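Local coordinates for PHD finger protein 14 (Danio rerio, PDB 7D86) that reads histone H3 tails, preferring the unmodified form, through a zinc-bound PZP module and represses PDGFRA expression, at residues T35-E38 and G39-G42; F107-D111 and K112-V116. All blocks are in the same frame, centred on the assembly; numbering follows the deposited sequence.

Contact 1 of 2, residues T35-E38 and G39-G42. With ZN (zinc ion), chain E.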
loop_
_atom_site.group_PDB
_atom_site.type_symbol
_atom_site.label_atom_id
_atom_site.label_comp_id
_atom_site.label_asym_id
_atom_site.label_seq_id
_atom_site.Cartn_x
_atom_site.Cartn_y
_atom_site.Cartn_z
ATOM N N THR A 35 10.763 4.163 4.370
ATOM C CA THR A 35 10.882 3.350 5.573
ATOM C C THR A 35 9.829 2.254 5.551
ATOM O O THR A 35 8.677 2.500 5.184
ATOM C CB THR A 35 10.718 4.201 6.836
ATOM O OG1 THR A 35 9.523 4.981 6.730
ATOM C CG2 THR A 35 11.911 5.134 7.014
ATOM N N VAL A 36 10.224 1.046 5.952
ATOM C CA VAL A 36 9.353 -0.118 5.832
ATOM C C VAL A 36 9.813 -1.176 6.817
ATOM O O VAL A 36 11.009 -1.301 7.112
ATOM C CB VAL A 36 9.343 -0.646 4.374
ATOM C CG1 VAL A 36 10.727 -1.174 3.976
ATOM C CG2 VAL A 36 8.272 -1.719 4.191
ATOM N N HIS A 37 8.848 -1.922 7.372
ATOM C CA HIS A 37 9.154 -3.144 8.096
ATOM C C HIS A 37 9.859 -4.123 7.169
ATOM O O HIS A 37 9.471 -4.283 6.008
ATOM C CB HIS A 37 7.874 -3.807 8.626
ATOM C CG HIS A 37 7.280 -3.154 9.839
ATOM N ND1 HIS A 37 5.991 -2.667 9.859
ATOM C CD2 HIS A 37 7.777 -2.960 11.084
ATOM C CE1 HIS A 37 5.727 -2.176 11.058
ATOM N NE2 HIS A 37 6.793 -2.341 11.820
ATOM N N GLU A 38 10.899 -4.780 7.689
ATOM C CA GLU A 38 11.456 -5.945 7.009
ATOM C C GLU A 38 10.350 -6.909 6.590
ATOM O O GLU A 38 10.288 -7.341 5.432
ATOM C CB GLU A 38 12.455 -6.660 7.923
ATOM C CG GLU A 38 13.755 -5.924 8.160
ATOM C CD GLU A 38 14.559 -6.540 9.291
ATOM O OE1 GLU A 38 13.943 -7.092 10.227
ATOM O OE2 GLU A 38 15.804 -6.476 9.246
ATOM N N GLY A 39 9.458 -7.245 7.524
ATOM C CA GLY A 39 8.387 -8.187 7.254
ATOM C C GLY A 39 7.334 -7.673 6.298
ATOM O O GLY A 39 6.591 -8.474 5.726
ATOM N N CYS A 40 7.256 -6.360 6.098
ATOM C CA CYS A 40 6.325 -5.807 5.122
ATOM C C CYS A 40 6.928 -5.669 3.730
ATOM O O CYS A 40 6.214 -5.274 2.802
ATOM C CB CYS A 40 5.804 -4.446 5.594
ATOM S SG CYS A 40 4.712 -4.528 7.035
ATOM N N TYR A 41 8.214 -5.995 3.552
ATOM C CA TYR A 41 8.876 -5.847 2.262
ATOM C C TYR A 41 9.527 -7.131 1.767
ATOM O O TYR A 41 10.203 -7.107 0.731
ATOM C CB TYR A 41 9.938 -4.739 2.335
ATOM C CG TYR A 41 10.302 -4.124 0.998
ATOM C CD1 TYR A 41 9.326 -3.566 0.188
ATOM C CD2 TYR A 41 11.629 -4.070 0.564
ATOM C CE1 TYR A 41 9.641 -2.992 -1.021
ATOM C CE2 TYR A 41 11.959 -3.499 -0.653
ATOM C CZ TYR A 41 10.963 -2.957 -1.439
ATOM O OH TYR A 41 11.279 -2.378 -2.644
ATOM N N GLY A 42 9.347 -8.248 2.467
ATOM C CA GLY A 42 10.011 -9.481 2.103
ATOM C C GLY A 42 11.428 -9.616 2.607
ATOM O O GLY A 42 12.116 -10.566 2.218
HETATM ZN ZN ZN E . 4.818 -2.509 8.176
#

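Contact 2 of 2, residues F107-D111 and K112-V116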
loop_
_atom_site.group_PDB
_atom_site.type_symbol
_atom_site.label_atom_id
_atom_site.label_comp_id
_atom_site.label_asym_id
_atom_site.label_seq_id
_atom_site.Cartn_x
_atom_site.Cartn_y
_atom_site.Cartn_z
ATOM N N PHE A 107 -0.110 -11.608 -3.454
ATOM C CA PHE A 107 0.813 -10.708 -2.773
ATOM C C PHE A 107 1.863 -11.445 -1.954
ATOM O O PHE A 107 2.893 -10.851 -1.618
ATOM C CB PHE A 107 0.052 -9.720 -1.878
ATOM C CG PHE A 107 -1.039 -10.345 -1.052
ATOM C CD1 PHE A 107 -0.739 -11.043 0.105
ATOM C CD2 PHE A 107 -2.369 -10.202 -1.419
ATOM C CE1 PHE A 107 -1.742 -11.608 0.870
ATOM C CE2 PHE A 107 -3.378 -10.764 -0.657
ATOM C CZ PHE A 107 -3.065 -11.469 0.488
ATOM N N GLY A 108 1.640 -12.721 -1.644
ATOM C CA GLY A 108 2.677 -13.507 -1.008
ATOM C C GLY A 108 3.915 -13.725 -1.853
ATOM O O GLY A 108 4.857 -14.376 -1.386
ATOM N N ASP A 109 3.937 -13.204 -3.085
ATOM C CA ASP A 109 5.098 -13.384 -3.951
ATOM C C ASP A 109 6.335 -12.711 -3.368
ATOM O O ASP A 109 7.430 -13.285 -3.375
ATOM C CB ASP A 109 4.803 -12.836 -5.345
ATOM C CG ASP A 109 3.807 -13.682 -6.108
ATOM O OD1 ASP A 109 3.624 -14.865 -5.752
ATOM O OD2 ASP A 109 3.211 -13.159 -7.072
ATOM N N ILE A 110 6.176 -11.489 -2.855
ATOM C CA ILE A 110 7.327 -10.742 -2.360
ATOM C C ILE A 110 7.926 -11.413 -1.131
ATOM O O ILE A 110 9.142 -11.341 -0.914
ATOM C CB ILE A 110 6.932 -9.281 -2.085
ATOM C CG1 ILE A 110 5.865 -9.196 -0.994
ATOM C CG2 ILE A 110 6.437 -8.622 -3.360
ATOM C CD1 ILE A 110 6.407 -8.797 0.364
ATOM N N ASP A 111 7.098 -12.063 -0.308
ATOM C CA ASP A 111 7.623 -12.893 0.772
ATOM C C ASP A 111 8.484 -14.017 0.214
ATOM O O ASP A 111 9.570 -14.299 0.733
ATOM C CB ASP A 111 6.473 -13.462 1.605
ATOM C CG ASP A 111 5.760 -12.403 2.420
ATOM O OD1 ASP A 111 6.237 -11.249 2.455
ATOM O OD2 ASP A 111 4.720 -12.730 3.031
ATOM N N LYS A 112 8.009 -14.672 -0.848
ATOM C CA LYS A 112 8.781 -15.688 -1.552
ATOM C C LYS A 112 9.891 -15.095 -2.414
ATOM O O LYS A 112 10.553 -15.848 -3.139
ATOM C CB LYS A 112 7.854 -16.543 -2.421
ATOM C CG LYS A 112 6.655 -17.118 -1.689
ATOM C CD LYS A 112 5.817 -17.995 -2.611
ATOM C CE LYS A 112 4.581 -18.530 -1.898
ATOM N NZ LYS A 112 3.822 -19.501 -2.739
ATOM N N LEU A 113 10.093 -13.775 -2.360
ATOM C CA LEU A 113 11.146 -13.092 -3.111
ATOM C C LEU A 113 10.982 -13.296 -4.617
ATOM O O LEU A 113 11.925 -13.658 -5.324
ATOM C CB LEU A 113 12.531 -13.540 -2.642
ATOM C CG LEU A 113 12.902 -13.273 -1.183
ATOM C CD1 LEU A 113 14.307 -13.784 -0.882
ATOM C CD2 LEU A 113 12.788 -11.790 -0.872
ATOM N N ARG A 114 9.774 -13.052 -5.110
ATOM C CA ARG A 114 9.492 -13.142 -6.535
ATOM C C ARG A 114 8.550 -12.017 -6.930
ATOM O O ARG A 114 7.860 -11.449 -6.080
ATOM C CB ARG A 114 8.912 -14.513 -6.913
ATOM C CG ARG A 114 7.591 -14.894 -6.291
ATOM C CD ARG A 114 7.111 -16.179 -6.941
ATOM N NE ARG A 114 5.939 -16.760 -6.294
ATOM C CZ ARG A 114 5.388 -17.909 -6.668
ATOM N NH1 ARG A 114 5.905 -18.590 -7.683
ATOM N NH2 ARG A 114 4.323 -18.380 -6.033
ATOM N N PRO A 115 8.530 -11.645 -8.212
ATOM C CA PRO A 115 7.816 -10.428 -8.616
ATOM C C PRO A 115 6.313 -10.533 -8.417
ATOM O O PRO A 115 5.731 -11.616 -8.349
ATOM C CB PRO A 115 8.155 -10.292 -10.105
ATOM C CG PRO A 115 9.392 -11.095 -10.301
ATOM C CD PRO A 115 9.298 -12.224 -9.328
ATOM N N VAL A 116 5.684 -9.361 -8.335
ATOM C CA VAL A 116 4.231 -9.295 -8.344
ATOM C C VAL A 116 3.725 -9.757 -9.699
ATOM O O VAL A 116 4.203 -9.305 -10.746
ATOM C CB VAL A 116 3.764 -7.868 -8.028
ATOM C CG1 VAL A 116 2.233 -7.816 -7.969
ATOM C CG2 VAL A 116 4.380 -7.386 -6.725
#

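Contact 1 of 2, residues T35-E38 and G39-G42
His37 and Cys40 meet at a zinc ion, one from the end of strand 35-37 and the other from the turn of helix 38-41 that follows it. His37 ND1 lies 2.1 Å from the zinc ion and Cys40 SG 2.3 Å from it. The sulfur also sits at the edge of the imidazole, near the ring plane, with Cys40 SG 3.6 Å from His37 CB. In both residues the first torsion sets the ligand group anti to the carbonyl carbon (-76° in His37, -69° in Cys40), which brings both groups to the same metal. Cys12 and Cys15 complete the site, and His37 NE2 bonds to Asn19 O, which should fix the rotation of the ring.

This is the first zinc site of PHD-type finger 1, where a Cys-X-X-Cys pair and a His-X-X-Cys pair share one metal. Two backbone bonds span the turn. The bond from Cys40 N to His37 O is weak, 3.0 Å long and bent to 132°. Tyr41 N reaches Glu38 O at 3.1 Å, from above the carbonyl plane.

The tight part of the contact is made by the zinc ligands and by Val36, which is buried along with Tyr41. Val36 CG2 rests 3.9 Å from Cys40 CB and touches Tyr41 CB as well. The tyrosine ring leads away from there, and its OH bonds to Phe85 O and Asp65 N. The Gly39 side is looser. Gly39 is exposed to solvent, and Glu38 only partly so. Glu38 points away from the turn, and its OE1 bonds to Glu25 N.

Contact 2 of 2, residues F107-D111 and K112-V116
Asp109 O accepts the backbone N-H of Arg114 at 2.9 Å, with the donor above the carbonyl plane. Arg114 CG lies beside the same oxygen, 3.3 Å from Asp109 O. The first torsion of the arginine (62°) sets CG between the backbone N and the carbonyl carbon, and the chain then runs extended to NE. That brings Arg114 NE to 3.0 Å from Asp109 OD1. The resulting hydrogen bond is weak, bent to 123°, and forms part of a salt bridge. The carboxylate and guanidinium planes stand 79° apart, so one N-H makes the bond, not a coplanar two-bond pair. Arg114 is exposed, while Asp109 is buried. An alanine in place of Asp109 would probably leave the Arg114 guanidinium without its mate in this contact and free to swing into solvent.

The chain reverses in a type I beta turn from Ile110 to Leu113. Leu113 N makes a weak bond to Ile110 O, at 3.0 Å. One step earlier, Lys112 N bonds to Gly108 O at 3.2 Å and nearly straight. The lysine chain starts beyond the oxygen of that carbonyl, with Lys112 CG 3.3 Å from Gly108 O, and then extends away.

On the buried side Ile110 and Val116 lie side by side and point the same way, with Ile110 CG2 4.1 Å from Val116 CG2. In chain order the loop follows helix 96-101 and precedes helix 120-123. Ile110 and Val116 both pack on Lys86 of strand 85-87, and the Val116 backbone bonds to Glu87 and Asp89.

How the contacts relate
Contact 1 comes first along the chain, in PHD-type finger 1. Contact 2 follows in the PHD-zinc-finger like region, in the loop between helix 96-101 and helix 120-123. Their centres are 12 Å apart, and the two touch directly. Ile110 CD1 packs 3.7 Å from Gly42 N and also meets the Tyr41 backbone. Leu113 CD2 lies 3.4 Å from Gly42 O. Strand 85-87 gives a second link, since residues of both contacts meet it; from contact 1, Tyr41 O bonds to Lys86 NZ. The first finger is thus joined to the next zinc-binding region, consistent with one compact PZP module that binds histone H3.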